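Local coordinates for putative major capsid protein (Cafeteriavirus-dependent mavirus, PDB 6G44) that probably builds the outer shell of a marine virophage, assembling as trimers of a double jelly-roll major capsid protein, at residues 63-66 with 67-71; 497-500 with 501-504; 16-19 with 20-23; 381-384 with 385-389. All blocks are in the same frame, centred on the assembly; numbering follows the deposited sequence.

Contact 1. Residues 63-66 with 67-71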
loop_
_atom_site.group_PDB
_atom_site.type_symbol
_atom_site.label_atom_id
_atom_site.label_comp_id
_atom_site.label_asym_id
_atom_site.label_seq_id
_atom_site.Cartn_x
_atom_site.Cartn_y
_atom_site.Cartn_z
ATOM N N GLN C 63 9.287 11.513 -36.935
ATOM C CA GLN C 63 10.681 11.538 -36.522
ATOM C C GLN C 63 11.294 10.143 -36.599
ATOM O O GLN C 63 11.249 9.365 -35.642
ATOM C CB GLN C 63 10.839 12.131 -35.114
ATOM C CG GLN C 63 12.296 12.234 -34.680
ATOM C CD GLN C 63 13.070 13.118 -35.634
ATOM O OE1 GLN C 63 12.885 14.336 -35.634
ATOM N NE2 GLN C 63 13.935 12.519 -36.457
ATOM N N PRO C 64 11.923 9.812 -37.734
ATOM C CA PRO C 64 12.715 8.594 -37.769
ATOM C C PRO C 64 13.751 8.552 -36.623
ATOM O O PRO C 64 14.379 9.583 -36.319
ATOM C CB PRO C 64 13.400 8.681 -39.136
ATOM C CG PRO C 64 12.444 9.491 -39.963
ATOM C CD PRO C 64 11.997 10.556 -39.025
ATOM N N LEU C 65 13.930 7.361 -36.036
ATOM C CA LEU C 65 14.859 7.173 -34.933
ATOM C C LEU C 65 15.628 5.900 -35.166
ATOM O O LEU C 65 15.075 4.848 -35.395
ATOM C CB LEU C 65 14.116 7.118 -33.582
ATOM C CG LEU C 65 13.478 8.408 -33.076
ATOM C CD1 LEU C 65 12.634 8.094 -31.829
ATOM C CD2 LEU C 65 14.461 9.507 -32.811
ATOM N N GLY C 66 16.933 6.028 -35.073
ATOM C CA GLY C 66 17.803 4.896 -35.273
ATOM C C GLY C 66 17.956 4.048 -34.025
ATOM O O GLY C 66 17.597 4.476 -32.911
ATOM N N ASN C 67 18.446 2.841 -34.235
ATOM C CA ASN C 67 18.848 1.969 -33.122
ATOM C C ASN C 67 17.633 1.730 -32.184
ATOM O O ASN C 67 16.551 1.456 -32.687
ATOM C CB ASN C 67 20.118 2.516 -32.461
ATOM C CG ASN C 67 21.273 2.543 -33.424
ATOM O OD1 ASN C 67 21.592 3.605 -34.023
ATOM N ND2 ASN C 67 21.841 1.386 -33.650
ATOM N N LEU C 68 17.795 1.824 -30.857
ATOM C CA LEU C 68 16.696 1.462 -29.951
ATOM C C LEU C 68 15.921 2.665 -29.470
ATOM O O LEU C 68 16.495 3.687 -29.136
ATOM C CB LEU C 68 17.226 0.686 -28.755
ATOM C CG LEU C 68 17.945 -0.621 -29.092
ATOM C CD1 LEU C 68 18.369 -1.350 -27.812
ATOM C CD2 LEU C 68 17.155 -1.535 -30.004
ATOM N N THR C 69 14.599 2.505 -29.401
ATOM C CA THR C 69 13.691 3.542 -28.931
ATOM C C THR C 69 12.849 2.989 -27.786
ATOM O O THR C 69 12.382 1.861 -27.849
ATOM C CB THR C 69 12.805 4.035 -30.107
ATOM O OG1 THR C 69 13.675 4.692 -31.056
ATOM C CG2 THR C 69 11.722 5.018 -29.660
ATOM N N GLY C 70 12.648 3.806 -26.760
ATOM C CA GLY C 70 11.825 3.419 -25.627
ATOM C C GLY C 70 10.461 2.886 -26.000
ATOM O O GLY C 70 9.769 3.466 -26.854
ATOM N N GLY C 71 10.023 1.844 -25.291
ATOM C CA GLY C 71 8.765 1.185 -25.606
ATOM C C GLY C 71 7.525 1.890 -25.089
ATOM O O GLY C 71 6.438 1.558 -25.567
HETATM O O HOH W 1 14.435 3.154 -33.254
#

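Contact 2. Residues 497-500 with 501-504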
loop_
_atom_site.group_PDB
_atom_site.type_symbol
_atom_site.label_atom_id
_atom_site.label_comp_id
_atom_site.label_asym_id
_atom_site.label_seq_id
_atom_site.Cartn_x
_atom_site.Cartn_y
_atom_site.Cartn_z
ATOM N N PRO C 497 -9.890 -24.939 -31.305
ATOM C CA PRO C 497 -10.265 -25.462 -29.996
ATOM C C PRO C 497 -9.514 -26.748 -29.640
ATOM O O PRO C 497 -9.069 -26.915 -28.504
ATOM C CB PRO C 497 -11.775 -25.697 -30.137
ATOM C CG PRO C 497 -12.225 -24.719 -31.149
ATOM C CD PRO C 497 -11.063 -24.528 -32.095
ATOM N N ASP C 498 -9.331 -27.644 -30.613
ATOM C CA ASP C 498 -8.604 -28.860 -30.344
ATOM C C ASP C 498 -7.171 -28.602 -29.889
ATOM O O ASP C 498 -6.701 -29.261 -28.972
ATOM C CB ASP C 498 -8.629 -29.814 -31.555
ATOM C CG ASP C 498 -9.987 -30.455 -31.778
ATOM O OD1 ASP C 498 -10.861 -30.434 -30.868
ATOM O OD2 ASP C 498 -10.176 -30.987 -32.894
ATOM N N GLN C 499 -6.467 -27.632 -30.484
ATOM C CA GLN C 499 -5.117 -27.350 -30.013
ATOM C C GLN C 499 -5.124 -26.830 -28.584
ATOM O O GLN C 499 -4.277 -27.210 -27.793
ATOM C CB GLN C 499 -4.360 -26.363 -30.885
ATOM C CG GLN C 499 -2.907 -26.329 -30.444
ATOM C CD GLN C 499 -2.066 -25.268 -31.077
ATOM O OE1 GLN C 499 -1.181 -24.718 -30.417
ATOM N NE2 GLN C 499 -2.305 -24.989 -32.346
ATOM N N LEU C 500 -6.087 -25.978 -28.260
ATOM C CA LEU C 500 -6.153 -25.428 -26.907
ATOM C C LEU C 500 -6.542 -26.497 -25.893
ATOM O O LEU C 500 -5.881 -26.613 -24.863
ATOM C CB LEU C 500 -7.110 -24.248 -26.871
ATOM C CG LEU C 500 -6.708 -23.083 -27.773
ATOM C CD1 LEU C 500 -7.757 -21.985 -27.687
ATOM C CD2 LEU C 500 -5.323 -22.553 -27.451
ATOM N N LEU C 501 -7.524 -27.331 -26.237
ATOM C CA LEU C 501 -7.979 -28.415 -25.353
ATOM C C LEU C 501 -6.845 -29.364 -24.958
ATOM O O LEU C 501 -6.849 -29.876 -23.844
ATOM C CB LEU C 501 -9.130 -29.213 -25.991
ATOM C CG LEU C 501 -10.486 -28.506 -26.041
ATOM C CD1 LEU C 501 -11.400 -29.160 -27.063
ATOM C CD2 LEU C 501 -11.144 -28.506 -24.664
ATOM N N ARG C 502 -5.884 -29.596 -25.860
ATOM C CA ARG C 502 -4.769 -30.505 -25.591
ATOM C C ARG C 502 -3.510 -29.816 -25.049
ATOM O O ARG C 502 -2.482 -30.473 -24.867
ATOM C CB ARG C 502 -4.438 -31.349 -26.845
ATOM C CG ARG C 502 -3.488 -30.743 -27.884
ATOM C CD ARG C 502 -3.128 -31.732 -29.003
ATOM N NE ARG C 502 -4.144 -31.739 -30.056
ATOM C CZ ARG C 502 -4.127 -31.013 -31.178
ATOM N NH1 ARG C 502 -5.149 -31.114 -32.025
ATOM N NH2 ARG C 502 -3.120 -30.196 -31.481
ATOM N N SER C 503 -3.576 -28.508 -24.780
ATOM C CA SER C 503 -2.386 -27.757 -24.358
ATOM C C SER C 503 -2.111 -28.049 -22.879
ATOM O O SER C 503 -3.055 -28.241 -22.112
ATOM C CB SER C 503 -2.579 -26.258 -24.577
ATOM O OG SER C 503 -2.638 -25.967 -25.971
ATOM N N PRO C 504 -0.831 -28.086 -22.492
ATOM C CA PRO C 504 -0.512 -28.335 -21.085
ATOM C C PRO C 504 -0.965 -27.204 -20.176
ATOM O O PRO C 504 -0.936 -26.040 -20.577
ATOM C CB PRO C 504 1.008 -28.422 -21.070
ATOM C CG PRO C 504 1.467 -27.758 -22.311
ATOM C CD PRO C 504 0.373 -27.932 -23.322
#

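Contact 3. Residues 16-19 with 20-23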
loop_
_atom_site.group_PDB
_atom_site.type_symbol
_atom_site.label_atom_id
_atom_site.label_comp_id
_atom_site.label_asym_id
_atom_site.label_seq_id
_atom_site.Cartn_x
_atom_site.Cartn_y
_atom_site.Cartn_z
ATOM N N GLN C 16 11.192 -25.062 8.242
ATOM C CA GLN C 16 11.136 -23.693 7.771
ATOM C C GLN C 16 12.135 -22.894 8.608
ATOM O O GLN C 16 12.116 -22.995 9.821
ATOM C CB GLN C 16 9.730 -23.123 7.926
ATOM C CG GLN C 16 9.546 -21.682 7.457
ATOM C CD GLN C 16 9.770 -21.521 5.978
ATOM O OE1 GLN C 16 9.138 -22.205 5.183
ATOM N NE2 GLN C 16 10.698 -20.630 5.596
ATOM N N ALA C 17 13.021 -22.147 7.948
ATOM C CA ALA C 17 14.103 -21.413 8.622
ATOM C C ALA C 17 14.290 -20.096 7.909
ATOM O O ALA C 17 14.049 -19.999 6.713
ATOM C CB ALA C 17 15.384 -22.223 8.563
ATOM N N PRO C 18 14.753 -19.067 8.638
ATOM C CA PRO C 18 14.882 -17.759 8.007
ATOM C C PRO C 18 15.992 -17.773 6.966
ATOM O O PRO C 18 16.964 -18.519 7.093
ATOM C CB PRO C 18 15.230 -16.814 9.172
ATOM C CG PRO C 18 15.582 -17.671 10.320
ATOM C CD PRO C 18 15.017 -19.043 10.086
ATOM N N TYR C 19 15.802 -16.960 5.929
ATOM C CA TYR C 19 16.772 -16.844 4.853
ATOM C C TYR C 19 18.122 -16.311 5.344
ATOM O O TYR C 19 19.135 -16.560 4.694
ATOM C CB TYR C 19 16.184 -15.996 3.733
ATOM C CG TYR C 19 16.920 -16.013 2.422
ATOM C CD1 TYR C 19 16.902 -17.125 1.591
ATOM C CD2 TYR C 19 17.616 -14.890 1.997
ATOM C CE1 TYR C 19 17.569 -17.113 0.376
ATOM C CE2 TYR C 19 18.268 -14.869 0.790
ATOM C CZ TYR C 19 18.241 -15.980 -0.012
ATOM O OH TYR C 19 18.885 -15.987 -1.216
ATOM N N ALA C 20 18.126 -15.657 6.501
ATOM C CA ALA C 20 19.365 -15.241 7.180
ATOM C C ALA C 20 20.316 -16.395 7.432
ATOM O O ALA C 20 21.513 -16.175 7.507
ATOM C CB ALA C 20 19.049 -14.553 8.489
ATOM N N TYR C 21 19.795 -17.613 7.579
ATOM C CA TYR C 21 20.634 -18.782 7.766
ATOM C C TYR C 21 21.152 -19.374 6.470
ATOM O O TYR C 21 21.919 -20.335 6.502
ATOM C CB TYR C 21 19.907 -19.859 8.581
ATOM C CG TYR C 21 19.699 -19.565 10.057
ATOM C CD1 TYR C 21 20.662 -18.908 10.830
ATOM C CD2 TYR C 21 18.539 -19.972 10.703
ATOM C CE1 TYR C 21 20.466 -18.690 12.172
ATOM C CE2 TYR C 21 18.344 -19.762 12.068
ATOM C CZ TYR C 21 19.316 -19.102 12.795
ATOM O OH TYR C 21 19.122 -18.880 14.131
ATOM N N ASN C 22 20.735 -18.816 5.325
ATOM C CA ASN C 22 21.360 -19.122 4.035
ATOM C C ASN C 22 22.581 -18.221 3.953
ATOM O O ASN C 22 22.606 -17.180 3.279
ATOM C CB ASN C 22 20.410 -18.874 2.855
ATOM C CG ASN C 22 21.076 -19.123 1.507
ATOM O OD1 ASN C 22 21.881 -20.035 1.359
ATOM N ND2 ASN C 22 20.758 -18.290 0.522
ATOM N N TRP C 23 23.625 -18.619 4.685
ATOM C CA TRP C 23 24.755 -17.745 4.880
ATOM C C TRP C 23 25.343 -17.371 3.538
ATOM O O TRP C 23 25.573 -18.272 2.720
ATOM C CB TRP C 23 25.856 -18.445 5.697
ATOM C CG TRP C 23 25.420 -18.974 7.025
ATOM C CD1 TRP C 23 25.104 -20.270 7.314
ATOM C CD2 TRP C 23 25.269 -18.245 8.256
ATOM N NE1 TRP C 23 24.748 -20.395 8.627
ATOM C CE2 TRP C 23 24.840 -19.174 9.235
ATOM C CE3 TRP C 23 25.437 -16.908 8.622
ATOM C CZ2 TRP C 23 24.592 -18.808 10.545
ATOM C CZ3 TRP C 23 25.208 -16.544 9.934
ATOM C CH2 TRP C 23 24.787 -17.489 10.884
#

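Contact 4. Residues 381-384 with 385-389. With SO4 (sulfate ion), chain Z.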
loop_
_atom_site.group_PDB
_atom_site.type_symbol
_atom_site.label_atom_id
_atom_site.label_comp_id
_atom_site.label_asym_id
_atom_site.label_seq_id
_atom_site.Cartn_x
_atom_site.Cartn_y
_atom_site.Cartn_z
ATOM N N LEU C 381 -17.299 -10.695 -9.322
ATOM C CA LEU C 381 -16.905 -11.142 -10.669
ATOM C C LEU C 381 -15.936 -10.127 -11.294
ATOM O O LEU C 381 -14.854 -10.465 -11.801
ATOM C CB LEU C 381 -18.148 -11.301 -11.546
ATOM C CG LEU C 381 -17.969 -11.440 -13.052
ATOM C CD1 LEU C 381 -17.119 -12.661 -13.411
ATOM C CD2 LEU C 381 -19.322 -11.489 -13.770
ATOM N N SER C 382 -16.336 -8.861 -11.288
ATOM C CA SER C 382 -15.484 -7.851 -11.915
ATOM C C SER C 382 -14.125 -7.757 -11.215
ATOM O O SER C 382 -13.077 -7.674 -11.876
ATOM C CB SER C 382 -16.178 -6.478 -11.969
ATOM O OG SER C 382 -15.542 -5.667 -12.948
ATOM N N SER C 383 -14.149 -7.802 -9.880
ATOM C CA SER C 383 -12.925 -7.741 -9.066
ATOM C C SER C 383 -12.008 -8.937 -9.301
ATOM O O SER C 383 -10.772 -8.780 -9.270
ATOM C CB SER C 383 -13.279 -7.624 -7.592
ATOM O OG SER C 383 -13.982 -6.416 -7.333
ATOM N N SER C 384 -12.582 -10.100 -9.618
ATOM C CA SER C 384 -11.767 -11.286 -9.930
ATOM C C SER C 384 -10.958 -11.122 -11.207
ATOM O O SER C 384 -9.986 -11.844 -11.424
ATOM C CB SER C 384 -12.632 -12.555 -10.004
ATOM O OG SER C 384 -13.352 -12.639 -11.215
ATOM N N ASN C 385 -11.377 -10.171 -12.034
ATOM C CA ASN C 385 -10.747 -9.823 -13.292
ATOM C C ASN C 385 -10.084 -8.456 -13.230
ATOM O O ASN C 385 -9.825 -7.820 -14.279
ATOM C CB ASN C 385 -11.801 -9.916 -14.398
ATOM C CG ASN C 385 -12.233 -11.334 -14.620
ATOM O OD1 ASN C 385 -11.373 -12.239 -14.721
ATOM N ND2 ASN C 385 -13.563 -11.588 -14.625
ATOM N N GLY C 386 -9.802 -7.988 -12.018
ATOM C CA GLY C 386 -8.971 -6.818 -11.796
ATOM C C GLY C 386 -9.671 -5.543 -11.393
ATOM O O GLY C 386 -8.980 -4.570 -11.069
ATOM N N TYR C 387 -11.011 -5.499 -11.361
ATOM C CA TYR C 387 -11.702 -4.268 -10.973
ATOM C C TYR C 387 -11.140 -3.763 -9.653
ATOM O O TYR C 387 -11.075 -4.516 -8.694
ATOM C CB TYR C 387 -13.203 -4.487 -10.884
ATOM C CG TYR C 387 -13.950 -3.209 -10.660
ATOM C CD1 TYR C 387 -14.294 -2.374 -11.737
ATOM C CD2 TYR C 387 -14.333 -2.824 -9.380
ATOM C CE1 TYR C 387 -14.937 -1.161 -11.546
ATOM C CE2 TYR C 387 -14.997 -1.632 -9.169
ATOM C CZ TYR C 387 -15.333 -0.817 -10.249
ATOM O OH TYR C 387 -16.010 0.378 -10.033
ATOM N N ASN C 388 -10.782 -2.482 -9.623
ATOM C CA ASN C 388 -9.878 -1.941 -8.588
ATOM C C ASN C 388 -10.463 -0.846 -7.716
ATOM O O ASN C 388 -9.722 -0.194 -6.987
ATOM C CB ASN C 388 -8.551 -1.488 -9.223
ATOM C CG ASN C 388 -8.732 -0.364 -10.210
ATOM O OD1 ASN C 388 -9.748 0.338 -10.206
ATOM N ND2 ASN C 388 -7.740 -0.196 -11.105
ATOM N N LYS C 389 -11.779 -0.667 -7.730
ATOM C CA LYS C 389 -12.450 0.348 -6.927
ATOM C C LYS C 389 -13.416 -0.253 -5.913
ATOM O O LYS C 389 -13.821 -1.404 -6.028
ATOM C CB LYS C 389 -13.199 1.355 -7.801
ATOM C CG LYS C 389 -12.311 2.082 -8.798
ATOM C CD LYS C 389 -11.150 2.806 -8.141
ATOM C CE LYS C 389 -11.600 3.968 -7.272
ATOM N NZ LYS C 389 -10.474 4.539 -6.495
HETATM S S SO4 Z . -10.812 2.548 -3.387
HETATM O O1 SO4 Z . -12.065 2.861 -4.054
HETATM O O2 SO4 Z . -10.638 3.398 -2.220
HETATM O O3 SO4 Z . -9.685 2.779 -4.346
HETATM O O4 SO4 Z . -10.811 1.113 -2.996
HETATM O O HOH W 2 -9.506 -6.628 -7.949
HETATM O O HOH W 3 -12.066 -4.119 -6.090
#

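Contact 1. Residues 63-66 with 67-71
Leu65 and Thr69 face each other from the two arms of a tight corner, their side chains crossing at about a right angle. The threonine is turned so that OG1 stands anti to its carbonyl carbon (chi1 -66°), and both of its branches meet the leucine: Thr69 OG1 lies against Leu65 CB at 3.5 Å and Leu65 CD1 at 3.6 Å, while Thr69 CG2 touches CD1 alone, at 3.9 Å. The same hydroxyl serves the polar inside of the bend. There a water hydrogen-bonds to Leu65 O, Asn67 O and Thr69 OG1, each 2.8 Å away, in place of any direct hydrogen bond across the corner. Asn272 ND2 bonds to both Thr69 OG1 and Gly66 O, tying the bend to strand 258-273. At the apex Asn67 has a positive phi of 58°, a conformation asparagine tolerates better than most residues, and its side chain lies on the exposed side. Behind the corner Leu65 is buried against Val270 and Phe228, and Leu68 packs on Trp23 of the second subunit. Such a strand corner, passing from strand 58-66 to strand 68-69, belongs to the curled antiparallel sheets of a viral jelly roll.

Contact 2. Residues 497-500 with 501-504
The single turn of helix 497-501 runs out into an extended tail here, and Ser503 marks the exit by bonding back through its hydroxyl to the helix. Ser503 OG donates to Gln499 O at 2.7 Å, and the backbone Ser503 N donates to Leu500 O at 3.0 Å. Just before it the helical pattern holds: Leu501 N meets Pro497 O almost head-on at 2.8 Å, and Arg502 N reaches Asp498 O with a longer bond of 3.2 Å. Proline suits the start of the helix, since its nitrogen has no hydrogen to give. Leu501 bends back over the same turn, its CG 3.3 Å from Pro497 O, and packs on Tyr438 and Asn439. Two torsions fold Arg502 back, CG lying between the backbone N and the carbonyl carbon (chi1 86°) and the chain bending again at chi3 (84°). Asp498 O, 3.6 Å from the guanidinium plane, and Gln499 CA thus lie under the rim of one face. The Gln499 amide is turned only 16° from that plane. Buried Leu500 packs on Ser33 of the second subunit. Gln499 OE1 and Ser503 OG both bond to Thr13 OG1 of the third. The serine hydroxyl therefore gives Gln499 O a donor at the helix end and passes the polar network to a neighbouring subunit, while exposed Arg502 NH1, 5.1 Å from Asp498 OD2, may add a weak electrostatic attraction.

Contact 3. Residues 16-19 with 20-23
Pro18 and Tyr21 make the closest apolar packing of this turn, lying side by side and pointing the same way, with Pro18 CD 3.7 Å from Tyr21 CD2. Ala17 is the loose element, its CB at the edge of the same ring and 4.4 Å from Tyr21 CD2. Two short backbone bonds draw the chain into a 3-10 turn: Tyr21 N donates to Pro18 O at 3.0 Å and Asn22 N to Tyr19 O at 2.8 Å. Proline, already constrained in phi, fits just ahead of such a turn, and small Ala20 fits where Pro219 of the third subunit covers it. Asn22 then forms the centre of an inverse gamma turn.

Tyr21 and Asn22 are buried, whereas Pro18 and Tyr19 remain partly exposed. Tyr19, CG anti to its own nitrogen (chi1 -167°), runs alongside Asn22 and brings CE1 to 3.4 Å from Asn22 ND2. The ring and the amide are turned 58° apart, so they do not stack. A sulfate, probably from the crystallisation liquor, lies near the proline.

The polar ends are taken up by the third subunit: Tyr19 OH bonds to its Lys513 O, Tyr21 OH to its Trp273 NE1, and Asn22 ND2 to its Leu514 O. Leu507 of the second subunit packs on Ala17, Tyr19 and Tyr21. A compact turn held by its own backbone thus presents two phenols and an amide as hydrogen-bonding groups for the trimer interface.

Contact 4. Residues 381-384 with 385-389
Ser382 O is gripped from opposite faces of its carbonyl plane, by Asn385 N and by Tyr387 N, each at 3.0 Å. The second of these, with the bond from Gly386 N to Ser383 O, also 3.0 Å, makes a Schellman motif that ends helix 375-384. Gly386 is its C-prime residue: phi is 105°, where a side chain would press on the preceding carbonyl, so glycine is the natural occupant. Ser384 OG, swung between its backbone nitrogen and carbonyl carbon (chi1 77°), turns back to Leu381 O at 2.7 Å and satisfies another carbonyl of the last turn. Beyond the glycine, Tyr387 sets its CB against Ser382, 3.3 Å from Ser382 OG, while its ring leads away from the helix end; Ser383 OG, hydrogen-bonded to Tyr379 O, lies at the ring edge near its plane.

A second layer fixes these groups. Ser382 OG bonds to Val425 O and Phe427 N, and the buried Asn385 amide is held by Arg429 NE at OD1 and by Asp432 OD2 and Phe427 O at ND2. One water links Ser383 O with Tyr387 O, and another joins Tyr387 O to Ser383 OG and Lys389 O. Farther along, Lys389, curled at chi2 and chi3, brings NZ to sulfate O3 at 2.9 Å. Arg390 NH2 of the same chain and Ser172 OG of the second subunit also bind this sulfate, which probably came from the crystallisation liquor.

The helix-end carbonyls are thus met by backbone, serine and water; Lys389 and Arg390 together may favour an anion at the subunit boundary, although Glu150 shares the lysine through a salt bridge.

All four contacts are local turns, set in series along the chain and far apart: contacts 2 and 4, the closest pair, have centres 27 Å apart, and contacts 1 and 3, the farthest, 45 Å. What relates them is the trimer. Trp273, which touches Leu68 of contact 1, is in the third subunit the partner of Tyr21 in contact 3, while Leu68 itself meets Trp23 of the second subunit. Contact 2 receives Thr13 of the third subunit, a residue shortly before segment 16-19. Contact 4 lies nearest the chain centre, about 13 Å from it to the centre of the contact, and its sulfate bridges to the second subunit. No active site is involved; each contact touches a neighbouring capsid subunit.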